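Local coordinates for solute-binding periplasmic protein of iron/siderophore ABC transporter (Yersinia pestis, PDB 6B2Y) that probably captures chelated iron in the periplasm of the plague bacterium and hands it to an ABC transporter for import, at residues 289-294 with 307-312; 280-283 with 287-290; 193-198 with 365-370. All coordinates share one frame; numbering follows the deposited sequence.

Contacts 1 and 2 lie side by side, their centres about 7 Å apart, and share P289 and G290; contact 3 sits about 29 Å from both, centre to centre. Contact 2 folds the loop that leaves strand 275-280 back on itself, and contact 1 then lays the returning limb of that loop against the end of helix 299-310, so in chain order the two follow one another. Contact 3 pairs helix 186-207 with helix 360-371, and the chain between them includes the whole of contacts 1 and 2. One region thus lies at the end of the middle strand of the mixed sheet, the other joins two helices far apart in sequence, in a periplasmic binding protein thought to carry chelated iron.

Contact 1: residues 289-294 with 307-312; sequences PGVVLG and QKILGR
The chain at G290 and V291 runs past I309 in the last part of helix 299-310, the closest backbone approach being 6.7 Å between G290 CA and I309 CA, and no hydrogen bond joins the two segments. The contact is carried by I309, whose CB points at the loop. One branch does most of the touching: its CG1 meets V291 CG2 at 3.6 Å, and CD1 at the end of the same branch lies 3.8 Å from G290 CA. The I309 CG1 branch lies anti to the carbonyl carbon (chi1 -75°), and a further bend at chi2 carries the methyl to the glycine. V291 offers one methyl, and the two side chains cross at about a right angle; both are apolar, as suits side chains buried between loop, helix and sheet. G290 has a positive phi, in a backbone conformation open chiefly to glycine. Farther along the chain, R312 NE donates back to I309 O at 3.0 Å, in the carbonyl plane and on a lone pair, with an N-H...O angle of 156°. The guanidinium goes on to a salt bridge with E221. V291 also rests on A278 of strand 275-280 and A328 of strand 326-330, and I309 on Y276. The contact therefore belongs to the alpha/beta layering of this lobe, where helix 299-310 and the loop before it pack on neighbouring parallel strands of the mixed sheet.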
loop_
_atom_site.group_PDB
_atom_site.type_symbol
_atom_site.label_atom_id
_atom_site.label_comp_id
_atom_site.label_asym_id
_atom_site.label_seq_id
_atom_site.Cartn_x
_atom_site.Cartn_y
_atom_site.Cartn_z
ATOM N N PRO A 289 1.210 2.254 -20.071
ATOM C CA PRO A 289 1.561 3.560 -19.506
ATOM C C PRO A 289 1.396 3.584 -17.995
ATOM O O PRO A 289 0.706 2.756 -17.395
ATOM C CB PRO A 289 0.580 4.515 -20.196
ATOM C CG PRO A 289 -0.597 3.657 -20.546
ATOM C CD PRO A 289 -0.035 2.294 -20.863
ATOM N N GLY A 290 2.060 4.547 -17.373
ATOM C CA GLY A 290 2.019 4.708 -15.930
ATOM C C GLY A 290 3.373 5.069 -15.348
ATOM O O GLY A 290 4.415 4.951 -15.984
ATOM N N VAL A 291 3.345 5.513 -14.089
ATOM C CA VAL A 291 4.564 5.870 -13.384
ATOM C C VAL A 291 5.334 4.604 -13.020
ATOM O O VAL A 291 4.747 3.603 -12.575
ATOM C CB VAL A 291 4.217 6.694 -12.127
ATOM C CG1 VAL A 291 5.472 7.035 -11.353
ATOM C CG2 VAL A 291 3.457 7.968 -12.520
ATOM N N VAL A 292 6.648 4.644 -13.206
ATOM C CA VAL A 292 7.539 3.503 -13.008
ATOM C C VAL A 292 8.221 3.646 -11.652
ATOM O O VAL A 292 9.031 4.558 -11.444
ATOM C CB VAL A 292 8.566 3.406 -14.151
ATOM C CG1 VAL A 292 9.624 2.379 -13.816
ATOM C CG2 VAL A 292 7.854 3.050 -15.435
ATOM N N LEU A 293 7.880 2.751 -10.716
ATOM C CA LEU A 293 8.403 2.763 -9.355
ATOM C C LEU A 293 8.406 1.340 -8.825
ATOM O O LEU A 293 7.595 0.512 -9.257
ATOM C CB LEU A 293 7.555 3.647 -8.421
ATOM C CG LEU A 293 7.461 5.132 -8.751
ATOM C CD1 LEU A 293 6.240 5.759 -8.078
ATOM C CD2 LEU A 293 8.734 5.831 -8.334
ATOM N N GLY A 294 9.317 1.053 -7.876
ATOM C CA GLY A 294 9.356 -0.237 -7.218
ATOM C C GLY A 294 10.777 -0.709 -6.942
ATOM O O GLY A 294 11.749 0.023 -7.109
ATOM N N GLN A 307 7.983 12.515 -15.721
ATOM C CA GLN A 307 7.969 13.540 -16.768
ATOM C C GLN A 307 6.991 13.186 -17.879
ATOM O O GLN A 307 6.255 14.054 -18.367
ATOM C CB GLN A 307 9.382 13.729 -17.337
ATOM C CG GLN A 307 10.368 14.367 -16.373
ATOM C CD GLN A 307 9.823 15.647 -15.772
ATOM O OE1 GLN A 307 9.107 16.399 -16.437
ATOM N NE2 GLN A 307 10.140 15.892 -14.504
ATOM N N LYS A 308 6.954 11.918 -18.298
ATOM C CA LYS A 308 6.012 11.552 -19.353
ATOM C C LYS A 308 4.575 11.642 -18.858
ATOM O O LYS A 308 3.688 12.108 -19.588
ATOM C CB LYS A 308 6.308 10.148 -19.881
ATOM C CG LYS A 308 5.141 9.540 -20.655
ATOM C CD LYS A 308 5.612 8.692 -21.839
ATOM C CE LYS A 308 6.849 7.877 -21.495
ATOM N NZ LYS A 308 7.199 6.915 -22.589
ATOM N N ILE A 309 4.325 11.203 -17.621
ATOM C CA ILE A 309 2.975 11.259 -17.068
ATOM C C ILE A 309 2.516 12.706 -16.937
ATOM O O ILE A 309 1.334 13.022 -17.129
ATOM C CB ILE A 309 2.925 10.509 -15.721
ATOM C CG1 ILE A 309 2.955 8.998 -15.964
ATOM C CG2 ILE A 309 1.681 10.886 -14.911
ATOM C CD1 ILE A 309 1.654 8.474 -16.524
ATOM N N LEU A 310 3.441 13.606 -16.605
ATOM C CA LEU A 310 3.107 15.018 -16.458
ATOM C C LEU A 310 2.877 15.707 -17.796
ATOM O O LEU A 310 2.386 16.841 -17.812
ATOM C CB LEU A 310 4.217 15.746 -15.699
ATOM C CG LEU A 310 4.518 15.335 -14.257
ATOM C CD1 LEU A 310 5.687 16.131 -13.734
ATOM C CD2 LEU A 310 3.298 15.543 -13.397
ATOM N N GLY A 311 3.231 15.064 -18.907
ATOM C CA GLY A 311 3.023 15.628 -20.225
ATOM C C GLY A 311 1.713 15.265 -20.889
ATOM O O GLY A 311 1.511 15.619 -22.056
ATOM N N ARG A 312 0.815 14.571 -20.189
ATOM C CA ARG A 312 -0.474 14.212 -20.763
ATOM C C ARG A 312 -1.355 15.448 -20.920
ATOM O O ARG A 312 -1.195 16.451 -20.223
ATOM C CB ARG A 312 -1.204 13.188 -19.883
ATOM C CG ARG A 312 -0.627 11.783 -19.903
ATOM C CD ARG A 312 -1.334 10.896 -18.870
ATOM N NE ARG A 312 -1.092 11.373 -17.511
ATOM C CZ ARG A 312 -2.015 11.409 -16.548
ATOM N NH1 ARG A 312 -3.246 10.992 -16.781
ATOM N NH2 ARG A 312 -1.701 11.875 -15.348
#

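Contact 2: residues 280-283 with 287-290; sequences GGKS and DAPG
K282 sets its CG anti to its own carbonyl carbon (chi1 -69°) and bends again at chi2 (-60°), after which the chain runs extended to NZ; this folded course lays its methylenes along the backbone of 288-290. CG packs 4.0 Å from G290 CA: with only hydrogens on its CA, G290 lets the lysine stem lie close. At the far end K282 NZ is in van der Waals contact with A288 CB, 4.1 Å away. Between them K282 CE, the methylene next to the ammonium, makes a close approach of 3.3 Å to P289 O that is polar in character but not a hydrogen bond, and none crosses between the segments. P289 O is covered here without a partner in the model, although the charge on the nearby ammonium would probably ease its burial. The two segments are the outgoing and returning limbs of the loop that follows strand 275-280, within the alpha/beta lobe of a periplasmic binding protein. Backbone hydrogen bonding ties K282 to V291, just beyond G290, while at the base of the outgoing limb G280 bonds to I329 and H331, keeping it in line with strand 326-330. Lysine suits this partly exposed place, since its long apolar stem can lie on the returning chain while its charged end stays near the surface. P289, whose ring turns away, restricts the backbone of the returning limb, and A288 presents no more than a methyl, small enough to sit beside both K282 CE and NZ.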
loop_
_atom_site.group_PDB
_atom_site.type_symbol
_atom_site.label_atom_id
_atom_site.label_comp_id
_atom_site.label_asym_id
_atom_site.label_seq_id
_atom_site.Cartn_x
_atom_site.Cartn_y
_atom_site.Cartn_z
ATOM N N GLY A 280 1.857 5.062 -8.963
ATOM C CA GLY A 280 2.060 4.031 -9.962
ATOM C C GLY A 280 3.033 2.985 -9.473
ATOM O O GLY A 280 3.652 3.124 -8.418
ATOM N N GLY A 281 3.180 1.927 -10.280
ATOM C CA GLY A 281 4.037 0.819 -9.889
ATOM C C GLY A 281 4.525 0.012 -11.075
ATOM O O GLY A 281 4.780 -1.197 -10.970
ATOM N N LYS A 282 4.654 0.673 -12.218
ATOM C CA LYS A 282 5.088 -0.034 -13.418
ATOM C C LYS A 282 6.550 -0.451 -13.307
ATOM O O LYS A 282 7.349 0.140 -12.570
ATOM C CB LYS A 282 4.890 0.836 -14.663
ATOM C CG LYS A 282 3.435 1.075 -15.026
ATOM C CD LYS A 282 2.711 -0.225 -15.305
ATOM C CE LYS A 282 1.238 0.023 -15.589
ATOM N NZ LYS A 282 0.466 -1.239 -15.459
ATOM N N SER A 283 6.898 -1.486 -14.069
ATOM C CA SER A 283 8.244 -2.032 -14.167
ATOM C C SER A 283 9.010 -1.326 -15.280
ATOM O O SER A 283 8.417 -0.975 -16.304
ATOM C CB SER A 283 8.194 -3.531 -14.448
ATOM O OG SER A 283 7.865 -4.254 -13.276
ATOM N N ASP A 287 5.395 -1.716 -21.387
ATOM C CA ASP A 287 4.693 -1.089 -22.500
ATOM C C ASP A 287 3.422 -0.374 -22.068
ATOM O O ASP A 287 3.002 0.578 -22.734
ATOM C CB ASP A 287 4.349 -2.142 -23.562
ATOM C CG ASP A 287 5.560 -2.593 -24.363
ATOM O OD1 ASP A 287 6.522 -1.802 -24.526
ATOM O OD2 ASP A 287 5.553 -3.755 -24.817
ATOM N N ALA A 288 2.801 -0.806 -20.970
ATOM C CA ALA A 288 1.602 -0.132 -20.494
ATOM C C ALA A 288 1.979 1.197 -19.837
ATOM O O ALA A 288 2.978 1.275 -19.115
ATOM C CB ALA A 288 0.833 -1.012 -19.504
ATOM N N PRO A 289 1.210 2.254 -20.071
ATOM C CA PRO A 289 1.561 3.560 -19.506
ATOM C C PRO A 289 1.396 3.584 -17.995
ATOM O O PRO A 289 0.706 2.756 -17.395
ATOM C CB PRO A 289 0.580 4.515 -20.196
ATOM C CG PRO A 289 -0.597 3.657 -20.546
ATOM C CD PRO A 289 -0.035 2.294 -20.863
ATOM N N GLY A 290 2.060 4.547 -17.373
ATOM C CA GLY A 290 2.019 4.708 -15.930
ATOM C C GLY A 290 3.373 5.069 -15.348
ATOM O O GLY A 290 4.415 4.951 -15.984
#

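Contact 3: residues 193-198 with 365-370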
loop_
_atom_site.group_PDB
_atom_site.type_symbol
_atom_site.label_atom_id
_atom_site.label_comp_id
_atom_site.label_asym_id
_atom_site.label_seq_id
_atom_site.Cartn_x
_atom_site.Cartn_y
_atom_site.Cartn_z
ATOM N N ILE A 193 3.851 -1.768 15.623
ATOM C CA ILE A 193 2.901 -0.707 15.975
ATOM C C ILE A 193 3.635 0.480 16.578
ATOM O O ILE A 193 3.374 1.640 16.228
ATOM C CB ILE A 193 1.826 -1.251 16.930
ATOM C CG1 ILE A 193 0.818 -2.099 16.162
ATOM C CG2 ILE A 193 1.138 -0.118 17.709
ATOM C CD1 ILE A 193 0.143 -3.154 17.058
ATOM N N ASN A 194 4.574 0.202 17.481
ATOM C CA ASN A 194 5.381 1.258 18.081
ATOM C C ASN A 194 6.245 1.963 17.039
ATOM O O ASN A 194 6.346 3.191 17.047
ATOM C CB ASN A 194 6.242 0.666 19.201
ATOM C CG ASN A 194 5.451 0.448 20.480
ATOM O OD1 ASN A 194 4.436 1.090 20.681
ATOM N ND2 ASN A 194 5.909 -0.455 21.341
ATOM N N PHE A 195 6.879 1.203 16.130
ATOM C CA PHE A 195 7.703 1.823 15.088
ATOM C C PHE A 195 6.867 2.707 14.174
ATOM O O PHE A 195 7.273 3.813 13.804
ATOM C CB PHE A 195 8.418 0.732 14.281
ATOM C CG PHE A 195 9.087 1.232 13.020
ATOM C CD1 PHE A 195 10.381 1.739 13.061
ATOM C CD2 PHE A 195 8.428 1.184 11.797
ATOM C CE1 PHE A 195 11.010 2.194 11.888
ATOM C CE2 PHE A 195 9.041 1.629 10.634
ATOM C CZ PHE A 195 10.339 2.136 10.678
ATOM N N TYR A 196 5.685 2.238 13.807
ATOM C CA TYR A 196 4.824 3.010 12.923
ATOM C C TYR A 196 4.330 4.283 13.607
ATOM O O TYR A 196 4.422 5.382 13.045
ATOM C CB TYR A 196 3.655 2.121 12.507
ATOM C CG TYR A 196 2.658 2.714 11.547
ATOM C CD1 TYR A 196 1.668 3.604 11.994
ATOM C CD2 TYR A 196 2.657 2.343 10.209
ATOM C CE1 TYR A 196 0.734 4.125 11.133
ATOM C CE2 TYR A 196 1.731 2.859 9.339
ATOM C CZ TYR A 196 0.767 3.745 9.802
ATOM O OH TYR A 196 -0.168 4.264 8.946
ATOM N N GLN A 197 3.792 4.149 14.824
ATOM C CA GLN A 197 3.251 5.317 15.508
ATOM C C GLN A 197 4.335 6.359 15.759
ATOM O O GLN A 197 4.099 7.559 15.584
ATOM C CB GLN A 197 2.589 4.910 16.822
ATOM C CG GLN A 197 1.788 6.056 17.429
ATOM C CD GLN A 197 0.543 6.386 16.616
ATOM O OE1 GLN A 197 -0.453 5.661 16.670
ATOM N NE2 GLN A 197 0.604 7.461 15.836
ATOM N N ASP A 198 5.530 5.916 16.152
ATOM C CA ASP A 198 6.649 6.842 16.329
ATOM C C ASP A 198 6.940 7.600 15.045
ATOM O O ASP A 198 7.164 8.816 15.065
ATOM C CB ASP A 198 7.893 6.086 16.780
ATOM C CG ASP A 198 7.851 5.761 18.254
ATOM O OD1 ASP A 198 6.900 6.231 18.911
ATOM O OD2 ASP A 198 8.754 5.053 18.746
ATOM N N ASP A 365 15.027 2.234 5.543
ATOM C CA ASP A 365 16.163 1.434 6.001
ATOM C C ASP A 365 15.882 0.782 7.350
ATOM O O ASP A 365 16.195 -0.398 7.560
ATOM C CB ASP A 365 17.419 2.305 6.100
ATOM C CG ASP A 365 18.108 2.491 4.766
ATOM O OD1 ASP A 365 17.785 1.753 3.816
ATOM O OD2 ASP A 365 18.972 3.382 4.666
ATOM N N SER A 366 15.277 1.535 8.278
ATOM C CA SER A 366 14.986 0.996 9.601
ATOM C C SER A 366 13.901 -0.069 9.537
ATOM O O SER A 366 14.003 -1.109 10.199
ATOM C CB SER A 366 14.577 2.125 10.553
ATOM O OG SER A 366 15.617 3.093 10.635
ATOM N N LEU A 367 12.845 0.185 8.763
ATOM C CA LEU A 367 11.779 -0.796 8.610
ATOM C C LEU A 367 12.350 -2.131 8.142
ATOM O O LEU A 367 12.047 -3.184 8.708
ATOM C CB LEU A 367 10.734 -0.265 7.623
ATOM C CG LEU A 367 9.361 -0.961 7.501
ATOM C CD1 LEU A 367 8.352 0.014 6.915
ATOM C CD2 LEU A 367 9.402 -2.225 6.636
ATOM N N TYR A 368 13.200 -2.098 7.116
ATOM C CA TYR A 368 13.738 -3.337 6.561
ATOM C C TYR A 368 14.666 -4.033 7.552
ATOM O O TYR A 368 14.554 -5.243 7.779
ATOM C CB TYR A 368 14.457 -3.039 5.247
ATOM C CG TYR A 368 13.510 -2.978 4.073
ATOM C CD1 TYR A 368 12.553 -1.970 3.983
ATOM C CD2 TYR A 368 13.565 -3.926 3.051
ATOM C CE1 TYR A 368 11.666 -1.912 2.921
ATOM C CE2 TYR A 368 12.686 -3.866 1.968
ATOM C CZ TYR A 368 11.738 -2.853 1.912
ATOM O OH TYR A 368 10.851 -2.779 0.853
ATOM N N SER A 369 15.599 -3.288 8.155
ATOM C CA SER A 369 16.554 -3.944 9.045
ATOM C C SER A 369 15.876 -4.511 10.287
ATOM O O SER A 369 16.284 -5.566 10.786
ATOM C CB SER A 369 17.675 -2.974 9.433
ATOM O OG SER A 369 17.171 -1.688 9.745
ATOM N N GLN A 370 14.816 -3.862 10.778
ATOM C CA GLN A 370 14.172 -4.336 11.992
ATOM C C GLN A 370 13.182 -5.469 11.744
ATOM O O GLN A 370 12.987 -6.306 12.630
ATOM C CB GLN A 370 13.443 -3.185 12.695
ATOM C CG GLN A 370 14.363 -2.266 13.477
ATOM C CD GLN A 370 13.658 -1.018 13.931
ATOM O OE1 GLN A 370 13.984 0.085 13.490
ATOM N NE2 GLN A 370 12.669 -1.180 14.798
#
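F195 reaches across to helix 360-371 with CB pointing toward it and CG anti to the backbone N (chi1 169°), which carries the ring toward that helix. Beyond CG the ring divides. On one side CD1 lies 4.0 Å from Q370 OE1, and next along CE1 meets S366 CB at 3.8 Å while remaining near the same amide oxygen. On the other side CE2 comes against the aliphatic part of L367, 3.9 Å from its CB, with L367 CG and CD1 a little farther off. At the tip, CZ lies 3.7 Å from L367 N, so the ring ends against the backbone of the opposing helix. The Q370 amide plane stands 89° from the ring plane, and the L367 side chain crosses F195 at about a right angle. Phenylalanine suits the place because the axes of 193-198 and 365-370 come no closer than 11.7 Å, a separation that a long, flat side chain can span. S366 is small enough to let the ring approach, and its hydroxyl is turned to K362 O in its own helix. The two segments run nearly antiparallel (176°). Helix 186-207 lies in the chain between strand 159-162 of the parallel sheet and strand 217-221 of the mixed sheet, consistent with the long helix linking the lobes in such binding proteins, and helix 360-371 runs beside it. Helix 186-207 is backed by helix 168-182, where Y196 rests on T172 and L173, and by helix 340-350, while L367 packs on L71 and L372.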